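Local coordinates for solute-binding periplasmic protein of iron/siderophore ABC transporter (Yersinia pestis, PDB 6B2Y) that probably binds chelated iron in the periplasm and hands it to an ABC transporter for uptake into the cell, at residues 338-348 / 358-368. Residues are numbered along the deposited sequence; the frame is centred on the assembly and turned at random.
Sequences YNVLAIQSFAK and LDPKKTMDSLY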
loop_
_atom_site.group_PDB
_atom_site.type_symbol
_atom_site.label_atom_id
_atom_site.label_comp_id
_atom_site.label_asym_id
_atom_site.label_seq_id
_atom_site.Cartn_x
_atom_site.Cartn_y
_atom_site.Cartn_z
ATOM N N TYR A 338 -3.272 -5.256 -0.065
ATOM C CA TYR A 338 -4.603 -4.827 0.351
ATOM C C TYR A 338 -5.179 -3.779 -0.585
ATOM O O TYR A 338 -6.304 -3.320 -0.366
ATOM C CB TYR A 338 -4.587 -4.212 1.758
ATOM C CG TYR A 338 -4.275 -5.077 2.960
ATOM C CD1 TYR A 338 -4.726 -4.695 4.221
ATOM C CD2 TYR A 338 -3.493 -6.226 2.871
ATOM C CE1 TYR A 338 -4.435 -5.445 5.340
ATOM C CE2 TYR A 338 -3.193 -6.984 3.988
ATOM C CZ TYR A 338 -3.659 -6.579 5.224
ATOM O OH TYR A 338 -3.358 -7.319 6.348
ATOM N N ASN A 339 -4.429 -3.376 -1.619
ATOM C CA ASN A 339 -4.789 -2.224 -2.440
ATOM C C ASN A 339 -6.130 -2.367 -3.148
ATOM O O ASN A 339 -6.623 -1.369 -3.687
ATOM C CB ASN A 339 -3.665 -1.919 -3.450
ATOM C CG ASN A 339 -3.444 -3.043 -4.473
ATOM O OD1 ASN A 339 -4.395 -3.618 -4.991
ATOM N ND2 ASN A 339 -2.176 -3.331 -4.783
ATOM N N VAL A 340 -6.726 -3.567 -3.180
ATOM C CA VAL A 340 -8.064 -3.691 -3.760
ATOM C C VAL A 340 -9.040 -2.768 -3.035
ATOM O O VAL A 340 -10.026 -2.300 -3.624
ATOM C CB VAL A 340 -8.534 -5.163 -3.753
ATOM C CG1 VAL A 340 -8.504 -5.767 -2.356
ATOM C CG2 VAL A 340 -9.946 -5.314 -4.387
ATOM N N LEU A 341 -8.783 -2.470 -1.755
ATOM C CA LEU A 341 -9.667 -1.545 -1.055
ATOM C C LEU A 341 -9.570 -0.137 -1.617
ATOM O O LEU A 341 -10.563 0.602 -1.620
ATOM C CB LEU A 341 -9.351 -1.541 0.440
ATOM C CG LEU A 341 -9.532 -2.913 1.085
ATOM C CD1 LEU A 341 -8.894 -2.950 2.472
ATOM C CD2 LEU A 341 -10.994 -3.279 1.158
ATOM N N ALA A 342 -8.394 0.262 -2.101
ATOM C CA ALA A 342 -8.291 1.562 -2.750
ATOM C C ALA A 342 -8.958 1.548 -4.119
ATOM O O ALA A 342 -9.600 2.529 -4.519
ATOM C CB ALA A 342 -6.821 1.974 -2.876
ATOM N N ILE A 343 -8.811 0.451 -4.864
ATOM C CA ILE A 343 -9.455 0.378 -6.175
ATOM C C ILE A 343 -10.963 0.527 -6.043
ATOM O O ILE A 343 -11.601 1.283 -6.799
ATOM C CB ILE A 343 -9.079 -0.933 -6.876
ATOM C CG1 ILE A 343 -7.580 -0.948 -7.197
ATOM C CG2 ILE A 343 -9.910 -1.119 -8.130
ATOM C CD1 ILE A 343 -7.101 -2.370 -7.547
ATOM N N GLN A 344 -11.549 -0.157 -5.060
ATOM C CA GLN A 344 -12.994 -0.093 -4.854
ATOM C C GLN A 344 -13.417 1.288 -4.373
ATOM O O GLN A 344 -14.452 1.813 -4.811
ATOM C CB GLN A 344 -13.442 -1.164 -3.859
ATOM C CG GLN A 344 -13.412 -2.584 -4.397
ATOM C CD GLN A 344 -14.053 -3.562 -3.436
ATOM O OE1 GLN A 344 -14.344 -3.221 -2.283
ATOM N NE2 GLN A 344 -14.275 -4.770 -3.892
ATOM N N SER A 345 -12.637 1.892 -3.471
ATOM C CA SER A 345 -12.975 3.231 -2.987
ATOM C C SER A 345 -12.911 4.256 -4.115
ATOM O O SER A 345 -13.805 5.102 -4.243
ATOM C CB SER A 345 -12.038 3.640 -1.847
ATOM O OG SER A 345 -12.356 2.937 -0.661
ATOM N N PHE A 346 -11.865 4.195 -4.949
ATOM C CA PHE A 346 -11.783 5.097 -6.098
ATOM C C PHE A 346 -13.014 4.961 -6.985
ATOM O O PHE A 346 -13.626 5.963 -7.380
ATOM C CB PHE A 346 -10.530 4.817 -6.932
ATOM C CG PHE A 346 -9.249 5.273 -6.299
ATOM C CD1 PHE A 346 -9.206 5.626 -4.948
ATOM C CD2 PHE A 346 -8.083 5.327 -7.039
ATOM C CE1 PHE A 346 -8.022 6.031 -4.368
ATOM C CE2 PHE A 346 -6.891 5.719 -6.467
ATOM C CZ PHE A 346 -6.865 6.091 -5.111
ATOM N N ALA A 347 -13.368 3.725 -7.332
ATOM C CA ALA A 347 -14.482 3.492 -8.249
ATOM C C ALA A 347 -15.785 4.044 -7.685
ATOM O O ALA A 347 -16.567 4.679 -8.406
ATOM C CB ALA A 347 -14.623 2.000 -8.525
ATOM N N LYS A 348 -16.033 3.803 -6.403
ATOM C CA LYS A 348 -17.266 4.283 -5.781
ATOM C C LYS A 348 -17.313 5.806 -5.747
ATOM O O LYS A 348 -18.392 6.401 -5.874
ATOM C CB LYS A 348 -17.401 3.694 -4.376
ATOM C CG LYS A 348 -18.804 3.776 -3.778
ATOM C CD LYS A 348 -18.832 3.215 -2.373
ATOM C CE LYS A 348 -20.176 3.457 -1.707
ATOM N NZ LYS A 348 -21.234 2.554 -2.238
ATOM N N LEU A 358 -21.851 -1.354 -3.762
ATOM C CA LEU A 358 -20.488 -1.744 -3.418
ATOM C C LEU A 358 -20.063 -1.038 -2.138
ATOM O O LEU A 358 -20.151 0.188 -2.047
ATOM C CB LEU A 358 -19.529 -1.400 -4.561
ATOM C CG LEU A 358 -18.028 -1.668 -4.356
ATOM C CD1 LEU A 358 -17.817 -3.139 -4.175
ATOM C CD2 LEU A 358 -17.213 -1.133 -5.520
ATOM N N ASP A 359 -19.583 -1.811 -1.166
ATOM C CA ASP A 359 -19.187 -1.293 0.145
ATOM C C ASP A 359 -17.760 -1.731 0.466
ATOM O O ASP A 359 -17.551 -2.852 0.968
ATOM C CB ASP A 359 -20.149 -1.776 1.224
ATOM C CG ASP A 359 -19.786 -1.267 2.610
ATOM O OD1 ASP A 359 -18.768 -0.555 2.760
ATOM O OD2 ASP A 359 -20.542 -1.581 3.558
ATOM N N PRO A 360 -16.765 -0.876 0.210
ATOM C CA PRO A 360 -15.382 -1.223 0.575
ATOM C C PRO A 360 -15.208 -1.581 2.040
ATOM O O PRO A 360 -14.313 -2.371 2.369
ATOM C CB PRO A 360 -14.601 0.046 0.223
ATOM C CG PRO A 360 -15.415 0.698 -0.843
ATOM C CD PRO A 360 -16.845 0.391 -0.533
ATOM N N LYS A 361 -16.036 -1.025 2.935
ATOM C CA LYS A 361 -15.914 -1.382 4.344
ATOM C C LYS A 361 -16.228 -2.856 4.565
ATOM O O LYS A 361 -15.554 -3.535 5.349
ATOM C CB LYS A 361 -16.822 -0.488 5.201
ATOM C CG LYS A 361 -16.341 0.951 5.297
ATOM C CD LYS A 361 -17.488 1.918 5.542
ATOM C CE LYS A 361 -17.020 3.137 6.325
ATOM N NZ LYS A 361 -17.518 3.130 7.733
ATOM N N LYS A 362 -17.242 -3.380 3.877
ATOM C CA LYS A 362 -17.506 -4.808 3.988
ATOM C C LYS A 362 -16.384 -5.632 3.358
ATOM O O LYS A 362 -16.019 -6.695 3.877
ATOM C CB LYS A 362 -18.860 -5.150 3.365
ATOM C CG LYS A 362 -19.218 -6.636 3.426
ATOM C CD LYS A 362 -18.995 -7.263 4.815
ATOM C CE LYS A 362 -19.824 -6.590 5.919
ATOM N NZ LYS A 362 -19.238 -6.879 7.268
ATOM N N THR A 363 -15.827 -5.170 2.238
ATOM C CA THR A 363 -14.682 -5.874 1.663
ATOM C C THR A 363 -13.550 -5.980 2.673
ATOM O O THR A 363 -12.943 -7.047 2.832
ATOM C CB THR A 363 -14.198 -5.159 0.406
ATOM O OG1 THR A 363 -15.286 -5.044 -0.514
ATOM C CG2 THR A 363 -13.057 -5.930 -0.249
ATOM N N MET A 364 -13.270 -4.881 3.378
ATOM C CA MET A 364 -12.221 -4.900 4.390
ATOM C C MET A 364 -12.579 -5.837 5.542
ATOM O O MET A 364 -11.726 -6.596 6.014
ATOM C CB MET A 364 -11.966 -3.478 4.884
ATOM C CG MET A 364 -10.992 -3.424 6.014
ATOM S SD MET A 364 -11.015 -1.804 6.732
ATOM C CE MET A 364 -9.557 -1.143 6.075
ATOM N N ASP A 365 -13.848 -5.840 5.971
ATOM C CA ASP A 365 -14.294 -6.811 6.970
ATOM C C ASP A 365 -14.011 -8.241 6.529
ATOM O O ASP A 365 -13.551 -9.070 7.327
ATOM C CB ASP A 365 -15.792 -6.640 7.241
ATOM C CG ASP A 365 -16.087 -5.523 8.217
ATOM O OD1 ASP A 365 -15.149 -5.047 8.886
ATOM O OD2 ASP A 365 -17.260 -5.114 8.313
ATOM N N SER A 366 -14.269 -8.549 5.252
ATOM C CA SER A 366 -14.043 -9.899 4.750
ATOM C C SER A 366 -12.557 -10.224 4.688
ATOM O O SER A 366 -12.142 -11.331 5.051
ATOM C CB SER A 366 -14.687 -10.064 3.370
ATOM O OG SER A 366 -16.083 -9.798 3.449
ATOM N N LEU A 367 -11.748 -9.278 4.210
ATOM C CA LEU A 367 -10.307 -9.488 4.155
ATOM C C LEU A 367 -9.772 -9.862 5.533
ATOM O O LEU A 367 -9.026 -10.833 5.682
ATOM C CB LEU A 367 -9.627 -8.222 3.622
ATOM C CG LEU A 367 -8.148 -8.265 3.182
ATOM C CD1 LEU A 367 -7.873 -7.117 2.224
ATOM C CD2 LEU A 367 -7.169 -8.186 4.358
ATOM N N TYR A 368 -10.165 -9.107 6.558
ATOM C CA TYR A 368 -9.644 -9.353 7.900
ATOM C C TYR A 368 -10.136 -10.689 8.451
ATOM O O TYR A 368 -9.348 -11.483 8.977
ATOM C CB TYR A 368 -10.037 -8.200 8.821
ATOM C CG TYR A 368 -9.087 -7.031 8.716
ATOM C CD1 TYR A 368 -8.993 -6.293 7.539
ATOM C CD2 TYR A 368 -8.278 -6.660 9.791
ATOM C CE1 TYR A 368 -8.114 -5.230 7.423
ATOM C CE2 TYR A 368 -7.399 -5.578 9.689
ATOM C CZ TYR A 368 -7.325 -4.869 8.498
ATOM O OH TYR A 368 -6.456 -3.800 8.371
#
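Helices 340-348 and 360-368 form an antiparallel hairpin, their axes 9.7 Å apart at 168°, and Leu341 is the knob that fits among Pro360, Thr363, Met364 and Leu367. Its branched end suits this hole: CD2 lies 3.6 Å from Thr363 CG2, while CD1 rests on Met364 CB. Beside it, the extended chain of Gln344 brings the amide to Thr363, whose OG1 donates to OE1 over 2.7 Å, in the carbonyl plane and on a lone pair. The other end of that amide, NE2, hydrogen-bonds to Asn199 O of helix 186-207, so both ends fix its rotation. Pro360 suits the first turn of its helix, where a missing N-H costs no helical bond, and sets its ring against Ser345 OG. Lys348, bent at its last torsion (chi4 75°), turns NZ onto Leu358 O at 2.6 Å and also reaches Phe355 O, tying down the connection. At the far end Leu367 CD2 sits 4.0 Å from the Tyr338 ring centroid, a CH-pi contact over one face, while the phenol OH hydrogen-bonds to Ser70 OG. Such a hairpin, packed against the long helix 186-207 that links the two lobes, is consistent with the fold of siderophore-binding periplasmic proteins.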